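Local coordinates for putative phosphomethylpyrimidine kinase (Bacteroides thetaiotaomicron, PDB 3MBH), which probably phosphorylates pyridoxal and related B6 vitamers with ATP, as a ribokinase-clan enzyme, and holds pyridoxal in its substrate pocket here, at residues N48-P53 with R120-F125; H14-M19 with S23-I28. All blocks are in the same frame, centred on the assembly; numbering follows the deposited sequence.

Along the chain interaction 2 comes first and closes before interaction 1 opens; their centres lie about 15 Å apart. Residues 14-19 sit on strand 9-17 of the large mixed sheet, whose parallel neighbour, strand 44-46, leads straight into the loop that carries 48-53. The two contacts meet where Tyr-52 OH packs 3.6 Å from CE of Met-19, a selenomethionine. Both also reach the second subunit and, above all, the same pyridoxal: interaction 2 supplies Asp-15 beside the pyridine nitrogen, whereas interaction 1 holds the phenolic oxygen and the aldehyde. The substrate is thus addressed from the end of strand 9-17 and from two loops.

Interaction 1 of 2, residues N48-P53 with R120-F125; sequences NHTQYP and RLYTNF. With PXL (3-hydroxy-5-(hydroxymethyl)-2-methylisonicotinaldehyde), chain G.
Thr-50 OG1 is held by three partners, two of them waters that carry the contact across to Thr-123. The third is the phenolic O3 of pyridoxal, 2.6 Å from OG1 in a bond whose donor is open. The backbone N of Thr-50 also binds O3, at 2.8 Å and nearly straight (166°). With chi1 at 64°, OG1 stands between its own N and carbonyl carbon, on the side where the N-H points to O3, and threonine thus offers two groups to one oxygen. From OG1, one water at 2.8 Å accepts from Thr-123 N, and a second donates to Thr-123 O. A third water donates to Thr-50 O and to Tyr-52 O and accepts from Thr-123 OG1 at 3.0 Å. Three waters thus carry much of the polar joint between the segments.

Gln-51 extends beyond CG until NE2 donates to the aldehyde oxygen O4A at 3.1 Å. The same NE2 comes within 3.5 Å of Tyr-122 CE1, the amide and ring planes being 33° apart. Tyr-122 lays one ring face against the aldehyde carbon C4A, 3.6 Å from its CZ and off toward the rim, so a flat side chain meets a flat substituent. His-49 ND1 accepts from Gln-51 N in the ring plane, steadying the type I turn that presents Thr-50 and Gln-51. Polar loop residues and a tyrosine thus form part of the pyridoxal-binding pocket of this ribokinase-clan protein, with Asp-225 bonding the ligand as well.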
# COMPACT_ATOMS: atom_id res chain seq x y z
N ASN A 48 5.20 32.92 10.94
CA ASN A 48 4.77 31.83 11.79
C ASN A 48 3.41 32.16 12.37
O ASN A 48 2.99 33.32 12.36
CB ASN A 48 5.78 31.60 12.92
CG ASN A 48 6.15 32.87 13.68
OD1 ASN A 48 7.21 33.48 13.43
ND2 ASN A 48 5.33 33.25 14.66
N HIS A 49 2.74 31.17 12.98
CA HIS A 49 1.40 31.44 13.49
C HIS A 49 1.44 32.40 14.68
O HIS A 49 2.52 32.68 15.26
CB HIS A 49 0.61 30.13 13.80
CG HIS A 49 1.22 29.28 14.88
ND1 HIS A 49 1.42 29.73 16.17
CD2 HIS A 49 1.69 28.02 14.84
CE1 HIS A 49 1.98 28.76 16.88
NE2 HIS A 49 2.17 27.72 16.09
N THR A 50 0.27 32.94 15.04
CA THR A 50 0.16 33.98 16.07
C THR A 50 0.11 33.48 17.53
O THR A 50 -0.09 34.27 18.45
CB THR A 50 -1.06 34.87 15.79
OG1 THR A 50 -2.25 34.09 15.89
CG2 THR A 50 -0.95 35.51 14.41
N GLN A 51 0.31 32.19 17.75
CA GLN A 51 0.45 31.66 19.11
C GLN A 51 1.93 31.55 19.54
O GLN A 51 2.25 31.17 20.65
CB GLN A 51 -0.29 30.35 19.26
CG GLN A 51 -1.81 30.46 18.95
CD GLN A 51 -2.59 29.21 19.30
OE1 GLN A 51 -2.59 28.79 20.46
NE2 GLN A 51 -3.33 28.64 18.32
N TYR A 52 2.85 31.87 18.65
CA TYR A 52 4.21 32.18 19.07
C TYR A 52 4.25 33.59 19.70
O TYR A 52 3.35 34.45 19.48
CB TYR A 52 5.17 32.08 17.86
CG TYR A 52 5.60 30.67 17.47
CD1 TYR A 52 6.58 30.01 18.18
CD2 TYR A 52 5.04 30.02 16.39
CE1 TYR A 52 7.00 28.75 17.82
CE2 TYR A 52 5.42 28.75 16.03
CZ TYR A 52 6.41 28.12 16.73
OH TYR A 52 6.79 26.88 16.36
N PRO A 53 5.30 33.89 20.47
CA PRO A 53 5.31 35.22 21.09
C PRO A 53 5.29 36.38 20.07
O PRO A 53 4.73 37.43 20.35
CB PRO A 53 6.60 35.23 21.92
CG PRO A 53 7.04 33.78 22.00
CD PRO A 53 6.42 33.03 20.89
N ARG A 120 -10.13 32.67 24.41
CA ARG A 120 -9.65 34.01 24.09
C ARG A 120 -9.60 34.15 22.58
O ARG A 120 -9.40 33.17 21.88
CB ARG A 120 -8.19 34.16 24.60
CG ARG A 120 -8.03 34.00 26.09
CD ARG A 120 -6.57 34.20 26.52
NE ARG A 120 -5.65 33.30 25.80
CZ ARG A 120 -5.23 32.10 26.23
NH1 ARG A 120 -5.64 31.60 27.41
NH2 ARG A 120 -4.40 31.39 25.48
N LEU A 121 -9.71 35.36 22.07
CA LEU A 121 -9.40 35.62 20.65
C LEU A 121 -7.94 35.49 20.31
O LEU A 121 -7.09 35.79 21.13
CB LEU A 121 -9.85 37.02 20.26
CG LEU A 121 -11.36 37.31 20.35
CD1 LEU A 121 -11.65 38.84 20.20
CD2 LEU A 121 -12.14 36.49 19.31
N TYR A 122 -7.61 35.12 19.07
CA TYR A 122 -6.22 35.14 18.63
C TYR A 122 -5.62 36.57 18.57
O TYR A 122 -6.35 37.58 18.47
CB TYR A 122 -6.05 34.50 17.26
CG TYR A 122 -6.35 33.02 17.21
CD1 TYR A 122 -5.84 32.14 18.16
CD2 TYR A 122 -7.19 32.52 16.23
CE1 TYR A 122 -6.10 30.77 18.09
CE2 TYR A 122 -7.51 31.15 16.17
CZ TYR A 122 -6.93 30.29 17.07
OH TYR A 122 -7.24 28.97 17.00
N THR A 123 -4.30 36.65 18.60
CA THR A 123 -3.62 37.95 18.81
C THR A 123 -4.05 38.94 17.74
O THR A 123 -4.07 38.61 16.53
CB THR A 123 -2.08 37.78 18.72
OG1 THR A 123 -1.68 36.84 19.72
CG2 THR A 123 -1.32 39.10 18.92
N ASN A 124 -4.41 40.13 18.19
CA ASN A 124 -4.85 41.21 17.32
C ASN A 124 -6.27 41.05 16.77
O ASN A 124 -6.72 41.91 16.06
CB ASN A 124 -3.87 41.45 16.17
CG ASN A 124 -2.49 41.90 16.65
OD1 ASN A 124 -2.36 42.48 17.73
ND2 ASN A 124 -1.48 41.61 15.87
N PHE A 125 -6.99 39.99 17.10
CA PHE A 125 -8.41 39.92 16.77
C PHE A 125 -9.19 40.67 17.85
O PHE A 125 -8.79 40.68 19.00
CB PHE A 125 -8.88 38.44 16.67
CG PHE A 125 -8.53 37.77 15.37
CD1 PHE A 125 -7.56 38.27 14.54
CD2 PHE A 125 -9.17 36.61 14.99
CE1 PHE A 125 -7.25 37.63 13.36
CE2 PHE A 125 -8.86 35.98 13.81
CZ PHE A 125 -7.89 36.48 13.01
OP4 PXL G . -6.40 28.29 11.97
C5A PXL G . -5.48 28.59 13.01
C5 PXL G . -4.54 29.71 12.55
C6 PXL G . -4.35 30.09 11.23
N1 PXL G . -3.53 31.09 10.90
C2 PXL G . -2.78 31.82 11.75
C3 PXL G . -2.89 31.49 13.18
C4 PXL G . -3.83 30.41 13.57
C4A PXL G . -4.01 29.93 14.93
O4A PXL G . -3.15 30.31 15.67
O3 PXL G . -2.24 32.15 14.16
C2A PXL G . -1.88 32.88 11.14
O HOH W 1 -2.78 34.17 18.67
O HOH W 2 -4.10 36.30 15.02
O HOH W 3 1.25 36.24 19.62

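Interaction 2 of 2, residues H14-M19 with S23-I28; sequences HDLSGM and SLTVVI. With PXL (3-hydroxy-5-(hydroxymethyl)-2-methylisonicotinaldehyde), chain G.
Asp-15 and Ser-23 meet through a hydroxyl whose proton has two claimants: Ser-23 OG lies 2.7 Å from Asp-15 OD2 and 3.0 Å from Asp-15 O. Asp-15 O is served by Leu-24 N, at 3.0 Å with the carbonyl pointing almost directly at the donor (177°), tying helix to strand. Asp-15 OD2 also accepts from Ser-17 OG at 2.9 Å, while OD1 faces the pyridine nitrogen N1 of pyridoxal 2.6 Å away. Aspartate suits this place because its two oxygens can face protein and ligand separately; chi1 of 72°, with CG between the backbone N and carbonyl carbon, brings OD2 to both serine hydroxyls.

A water donates to Ser-23 OG at 2.7 Å and accepts from both Ser-17 N and Thr-25 N, satisfying two backbone donors. Ser-23, at the N-cap position, accepts at its O from Val-26 N and Val-27 N. A second water donates to Thr-25 OG1 and lies within hydrogen-bonding distance of Ser-17 O; Thr-25 OG1 is hydrogen-bonded to Val-22 O as well.

Val-27 CG2 sits over the centre of the His-14 ring, a CH-pi contact of 3.9 Å. Leu-16 CD1 meets Leu-24 CB at 4.0 Å, the two side chains crossing at about a right angle. The contact opens the beta-alpha-beta unit of strand 9-17, helix 24-33 and strand 37-40, with helix 223-236 packed on Val-26 and Val-27 and Pro-40 of the second subunit against Thr-25.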
# COMPACT_ATOMS: atom_id res chain seq x y z
N HIS A 14 -7.05 31.22 3.14
CA HIS A 14 -6.33 31.07 4.35
C HIS A 14 -5.04 31.85 4.20
O HIS A 14 -4.63 32.18 3.09
CB HIS A 14 -5.94 29.60 4.61
CG HIS A 14 -7.10 28.66 4.76
ND1 HIS A 14 -7.50 28.19 5.99
CD2 HIS A 14 -7.87 28.02 3.85
CE1 HIS A 14 -8.53 27.37 5.84
NE2 HIS A 14 -8.78 27.25 4.54
N ASP A 15 -4.40 32.12 5.33
CA ASP A 15 -3.09 32.70 5.34
C ASP A 15 -1.95 31.71 4.98
O ASP A 15 -2.11 30.48 4.99
CB ASP A 15 -2.86 33.33 6.69
CG ASP A 15 -2.66 32.30 7.77
OD1 ASP A 15 -3.69 31.88 8.40
OD2 ASP A 15 -1.50 31.82 7.90
N LEU A 16 -0.79 32.28 4.64
CA LEU A 16 0.45 31.54 4.43
C LEU A 16 1.39 31.92 5.55
O LEU A 16 1.82 33.07 5.64
CB LEU A 16 1.10 31.86 3.10
CG LEU A 16 2.32 30.99 2.67
CD1 LEU A 16 1.86 29.56 2.28
CD2 LEU A 16 3.09 31.59 1.54
N SER A 17 1.65 30.93 6.41
CA SER A 17 2.55 31.03 7.51
C SER A 17 3.79 30.15 7.29
O SER A 17 3.69 28.97 7.06
CB SER A 17 1.88 30.60 8.82
OG SER A 17 1.04 31.61 9.31
N GLY A 18 4.97 30.74 7.48
CA GLY A 18 6.22 30.05 7.33
C GLY A 18 6.44 28.88 8.28
O GLY A 18 6.81 27.81 7.84
N MSE A 19 6.34 29.12 9.59
CA MSE A 19 6.58 28.08 10.58
C MSE A 19 5.28 27.86 11.35
O MSE A 19 4.38 28.69 11.35
CB MSE A 19 7.76 28.45 11.48
CG MSE A 19 9.10 27.83 11.01
SE MSE A 19 8.90 25.93 11.53
CE MSE A 19 8.81 26.10 13.52
N SER A 23 -3.13 26.73 8.62
CA SER A 23 -3.57 27.44 7.42
C SER A 23 -3.06 26.77 6.10
O SER A 23 -3.15 25.54 5.96
CB SER A 23 -3.25 28.93 7.53
OG SER A 23 -1.86 29.18 7.71
N LEU A 24 -2.57 27.53 5.13
CA LEU A 24 -2.24 26.92 3.83
C LEU A 24 -1.20 25.76 3.88
O LEU A 24 -1.28 24.80 3.09
CB LEU A 24 -1.77 27.98 2.78
CG LEU A 24 -2.90 28.90 2.31
CD1 LEU A 24 -2.26 30.05 1.44
CD2 LEU A 24 -4.00 28.16 1.58
N THR A 25 -0.25 25.83 4.81
CA THR A 25 0.78 24.82 4.88
C THR A 25 0.22 23.53 5.48
O THR A 25 0.93 22.52 5.50
CB THR A 25 2.02 25.28 5.65
OG1 THR A 25 1.66 25.72 6.96
CG2 THR A 25 2.72 26.38 4.92
N VAL A 26 -1.05 23.54 5.91
CA VAL A 26 -1.75 22.32 6.33
C VAL A 26 -2.76 21.92 5.24
O VAL A 26 -2.87 20.75 4.87
CB VAL A 26 -2.39 22.62 7.72
CG1 VAL A 26 -3.52 21.72 8.05
CG2 VAL A 26 -1.26 22.56 8.83
N VAL A 27 -3.53 22.89 4.76
CA VAL A 27 -4.61 22.67 3.80
C VAL A 27 -4.08 22.12 2.49
O VAL A 27 -4.67 21.21 1.92
CB VAL A 27 -5.38 24.00 3.52
CG1 VAL A 27 -6.43 23.81 2.43
CG2 VAL A 27 -6.03 24.53 4.82
N ILE A 28 -2.96 22.65 2.00
CA ILE A 28 -2.42 22.20 0.71
C ILE A 28 -1.96 20.71 0.75
O ILE A 28 -2.47 19.89 -0.02
CB ILE A 28 -1.30 23.14 0.17
CG1 ILE A 28 -1.91 24.47 -0.25
CG2 ILE A 28 -0.60 22.49 -1.00
CD1 ILE A 28 -0.83 25.64 -0.42
OP4 PXL G . -6.40 28.29 11.97
C5A PXL G . -5.48 28.59 13.01
C5 PXL G . -4.54 29.71 12.55
C6 PXL G . -4.35 30.09 11.23
N1 PXL G . -3.53 31.09 10.90
C2 PXL G . -2.78 31.82 11.75
C3 PXL G . -2.89 31.49 13.18
C4 PXL G . -3.83 30.41 13.57
C4A PXL G . -4.01 29.93 14.93
O4A PXL G . -3.15 30.31 15.67
O3 PXL G . -2.24 32.15 14.16
C2A PXL G . -1.88 32.88 11.14
O HOH W 4 0.28 28.47 6.27
O HOH W 5 4.02 26.46 8.03